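Local coordinates for levoglucosan dehydrogenase (Pseudarthrobacter phenanthrenivorans, PDB 6A3F), which oxidises the anhydrosugar levoglucosan at its 3-position to 3-dehydrolevoglucosan with NAD(+) as hydride acceptor, working as a homotetramer of the Gfo/Idh/MocA family, at residues T234-A246 and R253-D265. Residues are numbered along the deposited sequence; the frame is centred on the assembly and turned at random.
Sequences TWIPERPLQSGGA and RGGEGPKGPVDVD
Residues 238-242 and 256-261 pair as a twisted antiparallel beta ribbon, their axes at 141°, with Arg239 and Gly260 as a hydrogen-bonded pair and a beta bulge shifting the register between Pro240 and Gln242. The two-stranded arm grows out of the connection between strands 225-233 and 267-274 of the substrate-binding domain, and so illustrates how an excursion between neighbouring sheet strands can be held by its own backbone ladder. Pro258 lacks an N-H, yet its carbonyl takes a bond: Leu241 N reaches Pro258 O at 2.9 Å, almost straight.

On one face Glu238 and Lys259 cross at about a right angle, Glu238 CG lying 3.5 Å from Lys259 CB. The lysine folds back at chi2 (-68°), which carries CD over the Arg239-Pro240 peptide; NZ ends 3.9 Å from Glu238 OE1, a long salt bridge. Arg239 leaves by the other face, its CG, CD and NE running past Val262 CG2. Ile236 CG2 sits 3.6 Å above the centre of the guanidinium, whose nitrogens hold the carbonyls of Ser186, Asp188 and Ser191, tying the ribbon to the neighbouring loop; Phe197 adds a cation-pi contact.

At the base of the ribbon, where it joins strands 225-233 and 267-274, Thr234 OG1 donates to Val264 O, approaching from above the carbonyl plane. At the far end, where a type I turn begins at Gln242, Gly255 O takes two bonds from one residue: Ser243 N comes nearly in line with the C=O, while Ser243 OG, at 2.8 Å, stands 43° out of the carbonyl plane.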
ATOM      1  N   THR B 234      -5.596 -17.258  25.753  1.00 21.84           N
ATOM      2  CA  THR B 234      -4.359 -18.022  25.634  1.00 23.27           C
ATOM      3  C   THR B 234      -4.589 -19.089  24.580  1.00 22.66           C
ATOM      4  O   THR B 234      -5.537 -19.906  24.693  1.00 27.69           O
ATOM      5  CB  THR B 234      -3.911 -18.630  26.966  1.00 22.92           C
ATOM      6  OG1 THR B 234      -3.732 -17.562  27.887  1.00 22.65           O
ATOM      7  CG2 THR B 234      -2.629 -19.426  26.836  1.00 24.89           C
ATOM      8  N   TRP B 235      -3.806 -19.028  23.502  1.00 22.62           N
ATOM      9  CA  TRP B 235      -3.992 -19.888  22.349  1.00 21.76           C
ATOM     10  C   TRP B 235      -3.024 -21.079  22.329  1.00 21.07           C
ATOM     11  O   TRP B 235      -3.319 -22.054  21.662  1.00 22.90           O
ATOM     12  CB  TRP B 235      -3.764 -19.082  21.075  1.00 22.79           C
ATOM     13  CG  TRP B 235      -4.660 -17.899  20.926  1.00 22.92           C
ATOM     14  CD1 TRP B 235      -4.282 -16.612  20.681  1.00 22.43           C
ATOM     15  CD2 TRP B 235      -6.092 -17.928  20.858  1.00 22.87           C
ATOM     16  NE1 TRP B 235      -5.393 -15.824  20.518  1.00 20.69           N
ATOM     17  CE2 TRP B 235      -6.511 -16.587  20.647  1.00 21.54           C
ATOM     18  CE3 TRP B 235      -7.064 -18.923  21.046  1.00 23.06           C
ATOM     19  CZ2 TRP B 235      -7.850 -16.223  20.554  1.00 23.61           C
ATOM     20  CZ3 TRP B 235      -8.394 -18.551  20.959  1.00 24.56           C
ATOM     21  CH2 TRP B 235      -8.773 -17.224  20.721  1.00 25.25           C
ATOM     22  N   ILE B 236      -1.864 -20.916  22.922  1.00 23.26           N
ATOM     23  CA  ILE B 236      -0.825 -21.991  22.982  1.00 24.00           C
ATOM     24  C   ILE B 236      -0.564 -22.195  24.478  1.00 23.98           C
ATOM     25  O   ILE B 236       0.126 -21.449  25.129  1.00 22.52           O
ATOM     26  CB  ILE B 236       0.427 -21.613  22.157  1.00 25.50           C
ATOM     27  CG1 ILE B 236       0.069 -21.544  20.669  1.00 24.51           C
ATOM     28  CG2 ILE B 236       1.593 -22.572  22.464  1.00 25.48           C
ATOM     29  CD1 ILE B 236       1.178 -21.060  19.768  1.00 26.21           C
ATOM     30  N   PRO B 237      -1.293 -23.169  25.075  1.00 27.18           N
ATOM     31  CA  PRO B 237      -1.361 -23.220  26.518  1.00 26.86           C
ATOM     32  C   PRO B 237      -0.208 -24.004  27.167  1.00 24.91           C
ATOM     33  O   PRO B 237      -0.116 -24.025  28.363  1.00 25.23           O
ATOM     34  CB  PRO B 237      -2.688 -23.945  26.776  1.00 28.04           C
ATOM     35  CG  PRO B 237      -2.827 -24.831  25.580  1.00 32.09           C
ATOM     36  CD  PRO B 237      -2.338 -23.966  24.437  1.00 29.38           C
ATOM     37  N   GLU B 238       0.631 -24.598  26.341  1.00 24.75           N
ATOM     38  CA  GLU B 238       1.746 -25.403  26.794  1.00 28.14           C
ATOM     39  C   GLU B 238       2.934 -25.173  25.856  1.00 23.75           C
ATOM     40  O   GLU B 238       2.787 -25.219  24.650  1.00 26.88           O
ATOM     41  CB  GLU B 238       1.228 -26.849  26.773  1.00 28.26           C
ATOM     42  CG  GLU B 238       2.227 -27.946  26.894  1.00 36.34           C
ATOM     43  CD  GLU B 238       1.470 -29.245  27.118  1.00 35.51           C
ATOM     44  OE1 GLU B 238       1.316 -30.000  26.154  1.00 43.31           O
ATOM     45  OE2 GLU B 238       0.956 -29.417  28.236  1.00 41.65           O
ATOM     46  N   ARG B 239       4.120 -25.066  26.409  1.00 23.59           N
ATOM     47  CA  ARG B 239       5.324 -25.010  25.550  1.00 26.02           C
ATOM     48  C   ARG B 239       6.458 -25.861  26.141  1.00 25.50           C
ATOM     49  O   ARG B 239       6.522 -26.119  27.355  1.00 25.29           O
ATOM     50  CB  ARG B 239       5.847 -23.581  25.412  1.00 24.43           C
ATOM     51  CG  ARG B 239       4.934 -22.662  24.606  1.00 24.04           C
ATOM     52  CD  ARG B 239       5.357 -21.202  24.707  1.00 24.22           C
ATOM     53  NE  ARG B 239       4.459 -20.345  23.923  1.00 22.57           N
ATOM     54  CZ  ARG B 239       4.404 -20.278  22.585  1.00 24.32           C
ATOM     55  NH1 ARG B 239       5.228 -20.988  21.828  1.00 20.62           N
ATOM     56  NH2 ARG B 239       3.487 -19.494  22.009  1.00 21.17           N
ATOM     57  N   PRO B 240       7.370 -26.257  25.269  1.00 25.63           N
ATOM     58  CA  PRO B 240       8.513 -27.036  25.739  1.00 25.52           C
ATOM     59  C   PRO B 240       9.533 -26.180  26.476  1.00 26.41           C
ATOM     60  O   PRO B 240       9.893 -25.122  25.999  1.00 27.24           O
ATOM     61  CB  PRO B 240       9.198 -27.561  24.462  1.00 27.73           C
ATOM     62  CG  PRO B 240       8.733 -26.606  23.381  1.00 26.82           C
ATOM     63  CD  PRO B 240       7.328 -26.220  23.808  1.00 24.78           C
ATOM     64  N   LEU B 241      10.067 -26.673  27.593  1.00 23.38           N
ATOM     65  CA  LEU B 241      11.196 -26.019  28.173  1.00 24.00           C
ATOM     66  C   LEU B 241      12.407 -26.240  27.248  1.00 26.45           C
ATOM     67  O   LEU B 241      12.445 -27.212  26.510  1.00 29.02           O
ATOM     68  CB  LEU B 241      11.415 -26.590  29.585  1.00 23.23           C
ATOM     69  CG  LEU B 241      10.397 -26.164  30.643  1.00 24.22           C
ATOM     70  CD1 LEU B 241      10.390 -27.130  31.838  1.00 29.18           C
ATOM     71  CD2 LEU B 241      10.654 -24.738  31.146  1.00 29.23           C
ATOM     72  N   GLN B 242      13.371 -25.318  27.274  1.00 30.69           N
ATOM     73  CA  GLN B 242      14.710 -25.510  26.636  1.00 34.79           C
ATOM     74  C   GLN B 242      15.626 -26.242  27.624  1.00 30.56           C
ATOM     75  O   GLN B 242      15.961 -25.669  28.657  1.00 29.29           O
ATOM     76  CB  GLN B 242      15.383 -24.181  26.288  1.00 36.50           C
ATOM     77  CG  GLN B 242      14.711 -23.449  25.137  1.00 44.02           C
ATOM     78  CD  GLN B 242      15.369 -22.129  24.783  1.00 44.66           C
ATOM     79  OE1 GLN B 242      15.345 -21.158  25.541  1.00 46.24           O
ATOM     80  NE2 GLN B 242      15.973 -22.093  23.609  1.00 49.99           N
ATOM     81  N   SER B 243      15.995 -27.490  27.327  1.00 29.35           N
ATOM     82  CA  SER B 243      16.748 -28.337  28.312  1.00 31.16           C
ATOM     83  C   SER B 243      18.190 -27.813  28.487  1.00 33.06           C
ATOM     84  O   SER B 243      18.864 -28.040  29.508  1.00 31.41           O
ATOM     85  CB  SER B 243      16.713 -29.806  27.908  1.00 29.33           C
ATOM     86  OG  SER B 243      17.690 -30.111  26.926  1.00 26.46           O
ATOM     87  N   GLY B 244      18.673 -27.085  27.495  1.00 33.45           N
ATOM     88  CA  GLY B 244      20.033 -26.577  27.525  1.00 40.98           C
ATOM     89  C   GLY B 244      20.081 -25.122  27.962  1.00 44.07           C
ATOM     90  O   GLY B 244      21.125 -24.509  27.866  1.00 49.18           O
ATOM     91  N   GLY B 245      18.972 -24.594  28.482  1.00 46.25           N
ATOM     92  CA  GLY B 245      18.946 -23.293  29.133  1.00 50.50           C
ATOM     93  C   GLY B 245      18.398 -22.194  28.233  1.00 58.37           C
ATOM     94  O   GLY B 245      18.285 -22.353  27.004  1.00 58.90           O
ATOM     95  N   ALA B 246      18.064 -21.071  28.877  1.00 66.10           N
ATOM     96  CA  ALA B 246      17.481 -19.882  28.237  1.00 66.86           C
ATOM     97  C   ALA B 246      18.460 -19.288  27.212  1.00 61.59           C
ATOM     98  O   ALA B 246      18.137 -19.167  26.019  1.00 62.80           O
ATOM     99  CB  ALA B 246      17.112 -18.875  29.304  1.00 66.86           C
ATOM    100  N   ARG B 253      15.682 -27.204  17.331  1.00 55.28           N
ATOM    101  CA  ARG B 253      14.798 -28.336  17.653  1.00 52.09           C
ATOM    102  C   ARG B 253      15.660 -29.565  18.009  1.00 48.85           C
ATOM    103  O   ARG B 253      16.730 -29.774  17.423  1.00 48.12           O
ATOM    104  CB  ARG B 253      13.867 -28.626  16.467  1.00 59.14           C
ATOM    105  CG  ARG B 253      12.614 -27.759  16.379  1.00 62.54           C
ATOM    106  CD  ARG B 253      11.314 -28.495  16.691  1.00 72.29           C
ATOM    107  NE  ARG B 253      11.088 -29.689  15.864  1.00 77.65           N
ATOM    108  CZ  ARG B 253      10.209 -29.797  14.861  1.00 78.45           C
ATOM    109  NH1 ARG B 253       9.384 -28.806  14.565  1.00 76.51           N
ATOM    110  NH2 ARG B 253      10.156 -30.914  14.155  1.00 72.21           N
ATOM    111  N   GLY B 254      15.179 -30.395  18.953  1.00 39.30           N
ATOM    112  CA  GLY B 254      15.940 -31.554  19.501  1.00 33.90           C
ATOM    113  C   GLY B 254      16.518 -31.280  20.887  1.00 31.70           C
ATOM    114  O   GLY B 254      16.999 -32.229  21.486  1.00 30.32           O
ATOM    115  N   GLY B 255      16.472 -30.024  21.400  1.00 28.93           N
ATOM    116  CA  GLY B 255      16.932 -29.661  22.782  1.00 29.39           C
ATOM    117  C   GLY B 255      15.797 -29.524  23.792  1.00 27.80           C
ATOM    118  O   GLY B 255      15.995 -29.078  24.920  1.00 27.92           O
ATOM    119  N   GLU B 256      14.593 -29.929  23.414  1.00 29.47           N
ATOM    120  CA  GLU B 256      13.409 -29.808  24.283  1.00 28.30           C
ATOM    121  C   GLU B 256      13.637 -30.582  25.585  1.00 27.52           C
ATOM    122  O   GLU B 256      14.236 -31.686  25.575  1.00 28.71           O
ATOM    123  CB  GLU B 256      12.154 -30.424  23.654  1.00 32.53           C
ATOM    124  CG  GLU B 256      11.624 -29.667  22.450  1.00 39.49           C
ATOM    125  CD  GLU B 256      12.359 -29.882  21.130  1.00 46.39           C
ATOM    126  OE1 GLU B 256      13.153 -30.848  21.025  1.00 40.89           O
ATOM    127  OE2 GLU B 256      12.154 -29.058  20.210  1.00 58.39           O
ATOM    128  N   GLY B 257      13.107 -29.986  26.651  1.00 26.70           N
ATOM    129  CA  GLY B 257      12.750 -30.710  27.890  1.00 28.71           C
ATOM    130  C   GLY B 257      11.257 -30.960  27.980  1.00 29.16           C
ATOM    131  O   GLY B 257      10.527 -30.924  26.973  1.00 28.39           O
ATOM    132  N   PRO B 258      10.788 -31.235  29.196  1.00 24.74           N
ATOM    133  CA  PRO B 258       9.395 -31.302  29.515  1.00 25.98           C
ATOM    134  C   PRO B 258       8.546 -30.108  29.051  1.00 24.64           C
ATOM    135  O   PRO B 258       9.031 -28.988  29.014  1.00 25.45           O
ATOM    136  CB  PRO B 258       9.372 -31.300  31.054  1.00 25.50           C
ATOM    137  CG  PRO B 258      10.686 -31.950  31.404  1.00 25.49           C
ATOM    138  CD  PRO B 258      11.639 -31.409  30.368  1.00 25.02           C
ATOM    139  N   LYS B 259       7.280 -30.357  28.738  1.00 29.31           N
ATOM    140  CA  LYS B 259       6.342 -29.251  28.522  1.00 33.21           C
ATOM    141  C   LYS B 259       5.958 -28.609  29.851  1.00 34.46           C
ATOM    142  O   LYS B 259       5.827 -29.291  30.864  1.00 32.87           O
ATOM    143  CB  LYS B 259       5.027 -29.741  27.922  1.00 37.83           C
ATOM    144  CG  LYS B 259       5.134 -30.491  26.612  1.00 40.22           C
ATOM    145  CD  LYS B 259       5.570 -29.636  25.484  1.00 43.39           C
ATOM    146  CE  LYS B 259       5.642 -30.429  24.201  1.00 50.39           C
ATOM    147  NZ  LYS B 259       4.294 -30.737  23.681  1.00 60.24           N
ATOM    148  N   GLY B 260       5.683 -27.317  29.813  1.00 29.14           N
ATOM    149  CA  GLY B 260       5.156 -26.569  30.948  1.00 32.14           C
ATOM    150  C   GLY B 260       4.027 -25.648  30.481  1.00 34.93           C
ATOM    151  O   GLY B 260       3.893 -25.431  29.275  1.00 28.74           O
ATOM    152  N   PRO B 261       3.175 -25.191  31.409  1.00 32.15           N
ATOM    153  CA  PRO B 261       1.990 -24.464  30.999  1.00 34.39           C
ATOM    154  C   PRO B 261       2.320 -22.981  30.817  1.00 27.17           C
ATOM    155  O   PRO B 261       3.177 -22.416  31.465  1.00 25.91           O
ATOM    156  CB  PRO B 261       0.967 -24.642  32.150  1.00 35.69           C
ATOM    157  CG  PRO B 261       1.872 -24.695  33.375  1.00 37.66           C
ATOM    158  CD  PRO B 261       3.115 -25.436  32.878  1.00 38.83           C
ATOM    159  N   VAL B 262       1.567 -22.367  29.909  1.00 29.61           N
ATOM    160  CA  VAL B 262       1.606 -20.928  29.748  1.00 26.33           C
ATOM    161  C   VAL B 262       0.450 -20.366  30.572  1.00 23.42           C
ATOM    162  O   VAL B 262      -0.719 -20.612  30.218  1.00 27.71           O
ATOM    163  CB  VAL B 262       1.467 -20.565  28.254  1.00 25.29           C
ATOM    164  CG1 VAL B 262       1.308 -19.058  28.075  1.00 26.36           C
ATOM    165  CG2 VAL B 262       2.616 -21.134  27.410  1.00 26.71           C
ATOM    166  N   ASP B 263       0.744 -19.549  31.554  1.00 24.43           N
ATOM    167  CA  ASP B 263      -0.328 -19.065  32.430  1.00 28.00           C
ATOM    168  C   ASP B 263      -0.493 -17.585  32.245  1.00 30.17           C
ATOM    169  O   ASP B 263      -0.774 -16.862  33.220  1.00 27.98           O
ATOM    170  CB  ASP B 263      -0.028 -19.396  33.886  1.00 31.58           C
ATOM    171  CG  ASP B 263       1.316 -18.840  34.349  1.00 38.78           C
ATOM    172  OD1 ASP B 263       2.096 -18.263  33.534  1.00 35.32           O
ATOM    173  OD2 ASP B 263       1.612 -18.986  35.549  1.00 36.14           O
ATOM    174  N   VAL B 264      -0.230 -17.121  31.015  1.00 27.94           N
ATOM    175  CA  VAL B 264      -0.456 -15.736  30.704  1.00 24.53           C
ATOM    176  C   VAL B 264      -1.244 -15.696  29.413  1.00 23.00           C
ATOM    177  O   VAL B 264      -1.379 -16.694  28.771  1.00 22.93           O
ATOM    178  CB  VAL B 264       0.841 -14.931  30.560  1.00 24.69           C
ATOM    179  CG1 VAL B 264       1.551 -14.821  31.885  1.00 27.83           C
ATOM    180  CG2 VAL B 264       1.736 -15.496  29.471  1.00 25.01           C
ATOM    181  N   ASP B 265      -1.690 -14.480  29.082  1.00 23.46           N
ATOM    182  CA  ASP B 265      -2.442 -14.216  27.896  1.00 22.80           C
ATOM    183  C   ASP B 265      -1.504 -14.158  26.666  1.00 21.00           C
ATOM    184  O   ASP B 265      -0.448 -13.548  26.764  1.00 22.30           O
ATOM    185  CB  ASP B 265      -3.147 -12.857  28.101  1.00 21.32           C
ATOM    186  CG  ASP B 265      -2.176 -11.709  28.340  1.00 22.38           C
ATOM    187  OD1 ASP B 265      -1.563 -11.633  29.415  1.00 22.93           O
ATOM    188  OD2 ASP B 265      -2.015 -10.828  27.447  1.00 23.61           O
TER